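Local coordinates for sugar ABC transporter, periplasmic sugar-binding protein (Caulobacter crescentus, PDB 4IRX) that binds myo-inositol in a cleft and probably serves its uptake as the periplasmic component of a sugar ABC transporter, at residues D155-G160 with F164-E169; D122-T127 with P195-C200. All blocks are in the same frame, centred on the assembly; numbering follows the deposited sequence. Where two conformers were deposited one is given.

Contact 1. Residues D155-G160 with F164-E169; sequences DGLAAG and FKIVTE
L157, near the end of helix 144-160, packs on F164 and I166 at the start of strand 164-171. These two elements are the second half of a beta-alpha-beta unit that begins with strand 132-138. A short loop reverses the chain, and over these segments the helix and strand directions differ by 133°. Their axes approach to 8.0 Å.

L157 carries the middle of the contact with its forked end. Its CG lies anti to the carbonyl carbon (chi1 -59°), and an extended chi2 carries CD1 out from the helix. The two branches serve different neighbours. L157 CD1 meets the side of I166 and lies 3.7 Å from I166 CG1, and the two side chains cross at a slant. I166 reaches this position with its CG1-CD1 arm, although its CB does not point at the helix. CD2 of L157 turns instead to the root of F164 and lies 4.3 Å from F164 CB. L157 O is also near that CB.

The F164 ring swings back toward the last residue of the helix. Its chi1 of -63° keeps CG beside the backbone N. The ring then lies by the carbonyl of G160, which it meets obliquely. G160 has no side chain, so the ring can come close to the backbone itself.

No hydrogen bond joins the two segments. The helix holds its own end through G160 N to G156 O. Backbone hydrogen bonds of K165 with A132 and V134 hold the strand in the sheet. Helix 113-127 adds to the same core, with A121 on L157 and V125 on F164. On F164, CD2 is 3.4 Å from G160 C, and CE2 is 3.5 Å from G160 O.

Contact 2. Residues D122-T127 with P195-C200; sequences DWVVKT and PDVILC
In the lobe built on a four-stranded parallel sheet, helix 113-127 lies on one face of the sheet and packs W123 and V124 against V197 and L199 of strand 197-200. Helix and strand run almost antiparallel, at 165°, as in alpha/beta folds of this kind.

V124 sits at the centre. V124 CG2 is 4.0 Å from V197 CG1, and these two valines meet tip to tip. V124 CG2 is also 4.0 Å from L199 CD2, with the leucine slanting across it. W123 meets the other methyl of V197. Its CG is anti to the backbone N (chi1 179°), and the ring presents its edge: V197 CG2 lies near the ring plane, 4.1 Å from W123 CZ3.

One ring face is covered from within the helix. T127 OG1 sits 3.2 Å above the plane of the W123 ring, over its centre. T127 OG1 donates to W123 O at 2.7 Å. T127 N also donates to W123 O, from the opposite face of the carbonyl plane. K224, I226 and V244 also touch W123.

All contacts between helix and strand are apolar, so shape fit and exclusion of water hold them together. No hydrogen bond crosses between them; the T127 bonds to W123 O stay within the helix.

In the fold
Contacts 1 and 2 have centres about 9 Å apart and reach the same parallel sheet. Along the chain, contact 1 is nested inside the loop that contact 2 closes. Helix 113-127 joins them: F164 CE1 of contact 1 is 3.7 Å from V125 CA, and G156 O is 3.7 Å from V125 CG2. Neither contact forms the pocket. The side chain of L199 is about 13 Å from the bound myo-inositol. The pocket lies beyond the C-terminal ends of strands 164-171 and 197-200 and by the N-terminal end of helix 144-160. L201 and N202 directly follow strand 197-200, S174 follows strand 164-171, and S145 and R149 lie in the first turns of helix 144-160.

Contact 1. Residues D155-G160 with F164-E169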
ATOM      1  N   ASP A 155       1.896  15.677   8.878  1.00 11.10           N
ATOM      2  CA  ASP A 155       2.275  15.847  10.291  1.00 14.04           C
ATOM      3  C   ASP A 155       3.757  16.234  10.418  1.00  9.27           C
ATOM      4  O   ASP A 155       4.099  17.190  11.122  1.00 12.18           O
ATOM      5  CB  ASP A 155       2.080  14.557  11.101  1.00 12.53           C
ATOM      6  CG  ASP A 155       0.616  14.180  11.334  1.00 15.35           C
ATOM      7  OD1 ASP A 155      -0.285  15.016  11.150  1.00 19.41           O
ATOM      8  OD2 ASP A 155       0.384  12.989  11.689  1.00 19.83           O
ATOM      9  N   GLY A 156       4.631  15.510   9.718  1.00  8.20           N
ATOM     10  CA  GLY A 156       6.051  15.737   9.871  1.00  8.23           C
ATOM     11  C   GLY A 156       6.495  17.049   9.250  1.00 10.44           C
ATOM     12  O   GLY A 156       7.328  17.751   9.825  1.00 11.19           O
ATOM     13  N   LEU A 157       5.933  17.395   8.094  1.00 11.17           N
ATOM     14  CA  LEU A 157       6.289  18.664   7.484  1.00  9.06           C
ATOM     15  C   LEU A 157       5.693  19.878   8.225  1.00 10.58           C
ATOM     16  O   LEU A 157       6.348  20.914   8.313  1.00 11.68           O
ATOM     17  CB  LEU A 157       5.926  18.685   5.985  1.00  8.84           C
ATOM     18  CG  LEU A 157       6.626  17.567   5.187  1.00  8.17           C
ATOM     19  CD1 LEU A 157       6.252  17.669   3.709  1.00 11.71           C
ATOM     20  CD2 LEU A 157       8.149  17.607   5.386  1.00 11.76           C
ATOM     21  N   ALA A 158       4.485  19.745   8.779  1.00  9.80           N
ATOM     22  CA  ALA A 158       3.897  20.806   9.591  1.00  9.07           C
ATOM     23  C   ALA A 158       4.769  21.014  10.819  1.00 11.40           C
ATOM     24  O   ALA A 158       5.000  22.146  11.246  1.00 10.47           O
ATOM     25  CB  ALA A 158       2.498  20.455  10.006  1.00  9.06           C
ATOM     26  N   ALA A 159       5.268  19.910  11.376  1.00 11.73           N
ATOM     27  CA  ALA A 159       6.140  20.006  12.547  1.00 11.69           C
ATOM     28  C   ALA A 159       7.436  20.715  12.233  1.00 14.47           C
ATOM     29  O   ALA A 159       7.997  21.419  13.075  1.00 18.68           O
ATOM     30  CB  ALA A 159       6.446  18.623  13.078  1.00 10.25           C
ATOM     31  N   GLY A 160       7.925  20.537  11.008  1.00 14.11           N
ATOM     32  CA  GLY A 160       9.113  21.237  10.570  1.00 13.56           C
ATOM     33  C   GLY A 160       8.897  22.728  10.382  1.00 10.72           C
ATOM     34  O   GLY A 160       9.819  23.529  10.580  1.00 14.85           O
ATOM     35  N   PHE A 164       9.437  24.194   5.289  1.00 11.56           N
ATOM     36  CA  PHE A 164       9.227  22.932   4.563  1.00  8.60           C
ATOM     37  C   PHE A 164       7.985  23.075   3.723  1.00 11.14           C
ATOM     38  O   PHE A 164       6.874  22.977   4.236  1.00 13.55           O
ATOM     39  CB  PHE A 164       9.139  21.769   5.535  1.00  8.92           C
ATOM     40  CG  PHE A 164      10.409  21.580   6.290  1.00 10.60           C
ATOM     41  CD1 PHE A 164      11.420  20.793   5.778  1.00  9.28           C
ATOM     42  CD2 PHE A 164      10.647  22.283   7.474  1.00 12.18           C
ATOM     43  CE1 PHE A 164      12.631  20.666   6.440  1.00 10.99           C
ATOM     44  CE2 PHE A 164      11.868  22.155   8.150  1.00 10.71           C
ATOM     45  CZ  PHE A 164      12.859  21.350   7.632  1.00 11.89           C
ATOM     46  N   LYS A 165       8.151  23.337   2.434  1.00  9.78           N
ATOM     47  CA  LYS A 165       6.999  23.695   1.621  1.00 10.95           C
ATOM     48  C   LYS A 165       6.487  22.543   0.790  1.00 11.22           C
ATOM     49  O   LYS A 165       7.242  21.920   0.045  1.00 14.24           O
ATOM     50  CB  LYS A 165       7.340  24.873   0.725  1.00 15.91           C
ATOM     51  CG  LYS A 165       7.767  26.092   1.559  1.00 21.01           C
ATOM     52  CD  LYS A 165       7.942  27.377   0.768  1.00 31.80           C
ATOM     53  CE  LYS A 165       8.498  28.469   1.682  1.00 25.21           C
ATOM     54  NZ  LYS A 165       7.554  28.881   2.766  1.00 22.99           N
ATOM     55  N   ILE A 166       5.194  22.255   0.916  1.00 10.02           N
ATOM     56  CA  ILE A 166       4.560  21.302   0.012  1.00  9.63           C
ATOM     57  C   ILE A 166       4.129  22.107  -1.199  1.00 10.71           C
ATOM     58  O   ILE A 166       3.097  22.774  -1.176  1.00 13.18           O
ATOM     59  CB  ILE A 166       3.381  20.549   0.657  1.00  9.68           C
ATOM     60  CG1 ILE A 166       3.852  19.769   1.889  1.00 11.39           C
ATOM     61  CG2 ILE A 166       2.769  19.586  -0.351  1.00 10.90           C
ATOM     62  CD1 ILE A 166       2.736  18.980   2.607  1.00 14.31           C
ATOM     63  N   VAL A 167       4.970  22.082  -2.232  1.00  9.88           N
ATOM     64  CA  VAL A 167       4.750  22.915  -3.413  1.00 11.19           C
ATOM     65  C   VAL A 167       3.556  22.434  -4.215  1.00 16.51           C
ATOM     66  O   VAL A 167       2.755  23.246  -4.683  1.00 18.74           O
ATOM     67  CB  VAL A 167       6.028  23.039  -4.233  1.00 13.11           C
ATOM     68  CG1 VAL A 167       7.065  23.806  -3.464  1.00 16.06           C
ATOM     69  CG2 VAL A 167       6.576  21.682  -4.534  1.00 22.44           C
ATOM     70  N   THR A 168       3.405  21.115  -4.345  1.00 13.08           N
ATOM     71  CA  THR A 168       2.154  20.573  -4.845  0.56 12.73           C
ATOM     72  C   THR A 168       1.990  19.145  -4.352  1.00 11.97           C
ATOM     73  O   THR A 168       2.952  18.463  -4.009  1.00 12.22           O
ATOM     74  CB  THR A 168       2.039  20.680  -6.378  0.56 18.80           C
ATOM     75  OG1 THR A 168       0.746  20.233  -6.802  0.56 11.67           O
ATOM     76  CG2 THR A 168       3.100  19.866  -7.045  0.56 14.76           C
ATOM     77  N   GLU A 169       0.736  18.743  -4.224  1.00 12.33           N
ATOM     78  CA  GLU A 169       0.399  17.383  -3.818  1.00 11.73           C
ATOM     79  C   GLU A 169      -0.619  16.864  -4.825  1.00 13.51           C
ATOM     80  O   GLU A 169      -1.681  17.487  -5.007  1.00 15.83           O
ATOM     81  CB  GLU A 169      -0.157  17.399  -2.392  1.00 15.19           C
ATOM     82  CG  GLU A 169      -0.640  16.060  -1.851  1.00 14.54           C
ATOM     83  CD  GLU A 169      -1.009  16.149  -0.376  1.00 20.94           C
ATOM     84  OE1 GLU A 169      -0.164  16.594   0.442  1.00 23.00           O
ATOM     85  OE2 GLU A 169      -2.159  15.797  -0.036  1.00 23.67           O
TER

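Contact 2. Residues D122-T127 with P195-C200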
ATOM      1  N   ASP A 122       9.927  12.937   8.312  1.00  8.32           N
ATOM      2  CA  ASP A 122      10.976  13.117   9.323  1.00 10.49           C
ATOM      3  C   ASP A 122      12.335  13.035   8.651  1.00  9.72           C
ATOM      4  O   ASP A 122      13.251  13.779   9.011  1.00 11.33           O
ATOM      5  CB  ASP A 122      10.862  12.107  10.483  1.00 10.74           C
ATOM      6  CG  ASP A 122       9.738  12.434  11.457  1.00 12.00           C
ATOM      7  OD1 ASP A 122       9.168  13.543  11.413  1.00 13.95           O
ATOM      8  OD2 ASP A 122       9.406  11.532  12.265  1.00 17.24           O
ATOM      9  N   TRP A 123      12.461  12.158   7.663  1.00  9.53           N
ATOM     10  CA  TRP A 123      13.676  12.108   6.864  1.00  9.37           C
ATOM     11  C   TRP A 123      13.959  13.441   6.175  1.00 10.47           C
ATOM     12  O   TRP A 123      15.116  13.913   6.140  1.00 10.11           O
ATOM     13  CB  TRP A 123      13.652  10.946   5.837  1.00 10.43           C
ATOM     14  CG  TRP A 123      14.896  10.913   4.990  1.00 11.34           C
ATOM     15  CD1 TRP A 123      16.044  10.216   5.218  1.00 16.16           C
ATOM     16  CD2 TRP A 123      15.107  11.662   3.792  1.00 16.41           C
ATOM     17  NE1 TRP A 123      16.964  10.485   4.221  1.00 17.80           N
ATOM     18  CE2 TRP A 123      16.408  11.366   3.330  1.00 17.41           C
ATOM     19  CE3 TRP A 123      14.320  12.550   3.061  1.00 17.22           C
ATOM     20  CZ2 TRP A 123      16.939  11.939   2.160  1.00 17.21           C
ATOM     21  CZ3 TRP A 123      14.848  13.115   1.893  1.00 20.22           C
ATOM     22  CH2 TRP A 123      16.139  12.802   1.462  1.00 20.08           C
ATOM     23  N   VAL A 124      12.926  14.047   5.598  1.00  8.45           N
ATOM     24  CA  VAL A 124      13.091  15.342   4.941  1.00  9.34           C
ATOM     25  C   VAL A 124      13.571  16.390   5.958  1.00 10.63           C
ATOM     26  O   VAL A 124      14.510  17.137   5.693  1.00 10.08           O
ATOM     27  CB  VAL A 124      11.778  15.831   4.270  1.00  8.03           C
ATOM     28  CG1 VAL A 124      11.978  17.229   3.701  1.00 10.76           C
ATOM     29  CG2 VAL A 124      11.341  14.824   3.191  1.00 12.81           C
ATOM     30  N   VAL A 125      12.928  16.428   7.127  1.00 10.85           N
ATOM     31  CA  VAL A 125      13.242  17.456   8.110  1.00 12.10           C
ATOM     32  C   VAL A 125      14.663  17.265   8.642  1.00 11.59           C
ATOM     33  O   VAL A 125      15.395  18.224   8.852  1.00 12.03           O
ATOM     34  CB  VAL A 125      12.188  17.495   9.219  1.00 10.30           C
ATOM     35  CG1 VAL A 125      12.606  18.494  10.314  1.00 15.11           C
ATOM     36  CG2 VAL A 125      10.862  17.889   8.629  1.00 12.53           C
ATOM     37  N   LYS A 126      15.095  16.021   8.798  1.00  9.61           N
ATOM     38  CA  LYS A 126      16.455  15.763   9.273  1.00 10.97           C
ATOM     39  C   LYS A 126      17.489  16.117   8.206  1.00 13.80           C
ATOM     40  O   LYS A 126      18.561  16.658   8.504  1.00 13.52           O
ATOM     41  CB  LYS A 126      16.605  14.301   9.699  1.00 17.45           C
ATOM     42  CG  LYS A 126      18.052  13.862   9.905  1.00 18.61           C
ATOM     43  CD  LYS A 126      18.114  12.443  10.448  1.00 34.86           C
ATOM     44  CE  LYS A 126      19.547  11.943  10.531  1.00 47.05           C
ATOM     45  NZ  LYS A 126      19.596  10.515  10.967  1.00 46.96           N
ATOM     46  N   THR A 127      17.158  15.820   6.954  1.00 11.17           N
ATOM     47  CA  THR A 127      18.081  15.977   5.834  1.00 11.52           C
ATOM     48  C   THR A 127      18.179  17.422   5.358  1.00 10.54           C
ATOM     49  O   THR A 127      19.205  17.844   4.824  1.00 11.52           O
ATOM     50  CB  THR A 127      17.640  15.033   4.679  1.00 12.14           C
ATOM     51  OG1 THR A 127      17.674  13.688   5.172  1.00 13.70           O
ATOM     52  CG2 THR A 127      18.541  15.155   3.450  1.00 15.49           C
ATOM     53  N   PRO A 195      12.064  21.075  -7.196  1.00 10.46           N
ATOM     54  CA  PRO A 195      11.908  20.626  -5.816  1.00 11.54           C
ATOM     55  C   PRO A 195      13.174  19.955  -5.322  1.00 11.22           C
ATOM     56  O   PRO A 195      13.996  19.419  -6.090  1.00 13.32           O
ATOM     57  CB  PRO A 195      10.778  19.590  -5.907  1.00 14.32           C
ATOM     58  CG  PRO A 195      10.923  19.036  -7.322  1.00 14.66           C
ATOM     59  CD  PRO A 195      11.341  20.215  -8.159  1.00 13.90           C
ATOM     60  N   ASP A 196      13.325  19.955  -4.011  1.00  8.73           N
ATOM     61  CA  ASP A 196      14.395  19.202  -3.387  1.00 10.33           C
ATOM     62  C   ASP A 196      14.075  17.721  -3.259  1.00  8.62           C
ATOM     63  O   ASP A 196      14.938  16.868  -3.369  1.00  9.46           O
ATOM     64  CB  ASP A 196      14.660  19.759  -1.980  1.00 11.18           C
ATOM     65  CG  ASP A 196      15.203  21.154  -2.019  1.00 12.86           C
ATOM     66  OD1 ASP A 196      16.360  21.281  -2.472  1.00 13.82           O
ATOM     67  OD2 ASP A 196      14.500  22.124  -1.626  1.00 11.97           O
ATOM     68  N   VAL A 197      12.812  17.420  -2.985  1.00  8.66           N
ATOM     69  CA  VAL A 197      12.391  16.069  -2.664  1.00  8.23           C
ATOM     70  C   VAL A 197      11.047  15.801  -3.313  1.00  8.68           C
ATOM     71  O   VAL A 197      10.165  16.654  -3.296  1.00 10.04           O
ATOM     72  CB  VAL A 197      12.238  15.866  -1.137  1.00 10.06           C
ATOM     73  CG1 VAL A 197      11.704  14.432  -0.790  1.00 13.56           C
ATOM     74  CG2 VAL A 197      13.540  16.174  -0.422  1.00 12.69           C
ATOM     75  N   ILE A 198      10.933  14.628  -3.928  1.00  8.71           N
ATOM     76  CA  ILE A 198       9.653  14.105  -4.403  1.00  7.93           C
ATOM     77  C   ILE A 198       9.349  12.877  -3.533  1.00 10.49           C
ATOM     78  O   ILE A 198      10.014  11.829  -3.625  1.00 11.63           O
ATOM     79  CB  ILE A 198       9.725  13.705  -5.897  1.00  8.98           C
ATOM     80  CG1 ILE A 198      10.247  14.874  -6.720  1.00 11.66           C
ATOM     81  CG2 ILE A 198       8.346  13.343  -6.393  1.00 12.25           C
ATOM     82  CD1 ILE A 198      10.438  14.571  -8.199  1.00 13.05           C
ATOM     83  N   LEU A 199       8.334  13.012  -2.691  1.00  9.63           N
ATOM     84  CA  LEU A 199       7.873  11.913  -1.846  1.00 10.05           C
ATOM     85  C   LEU A 199       6.775  11.164  -2.577  1.00  8.48           C
ATOM     86  O   LEU A 199       5.701  11.719  -2.842  1.00 10.57           O
ATOM     87  CB  LEU A 199       7.325  12.450  -0.511  1.00 11.89           C
ATOM     88  CG  LEU A 199       8.267  13.146   0.471  1.00 15.00           C
ATOM     89  CD1 LEU A 199       7.560  13.484   1.774  1.00 12.52           C
ATOM     90  CD2 LEU A 199       9.482  12.265   0.773  1.00 15.57           C
ATOM     91  N   CYS A 200       7.055   9.915  -2.938  1.00  9.12           N
ATOM     92  CA  CYS A 200       6.113   9.103  -3.692  1.00 12.09           C
ATOM     93  C   CYS A 200       5.591   8.005  -2.796  1.00 10.94           C
ATOM     94  O   CYS A 200       6.371   7.288  -2.163  1.00 12.93           O
ATOM     95  CB  CYS A 200       6.807   8.481  -4.895  1.00  9.96           C
ATOM     96  SG  CYS A 200       7.427   9.688  -6.052  1.00 13.18           S
TER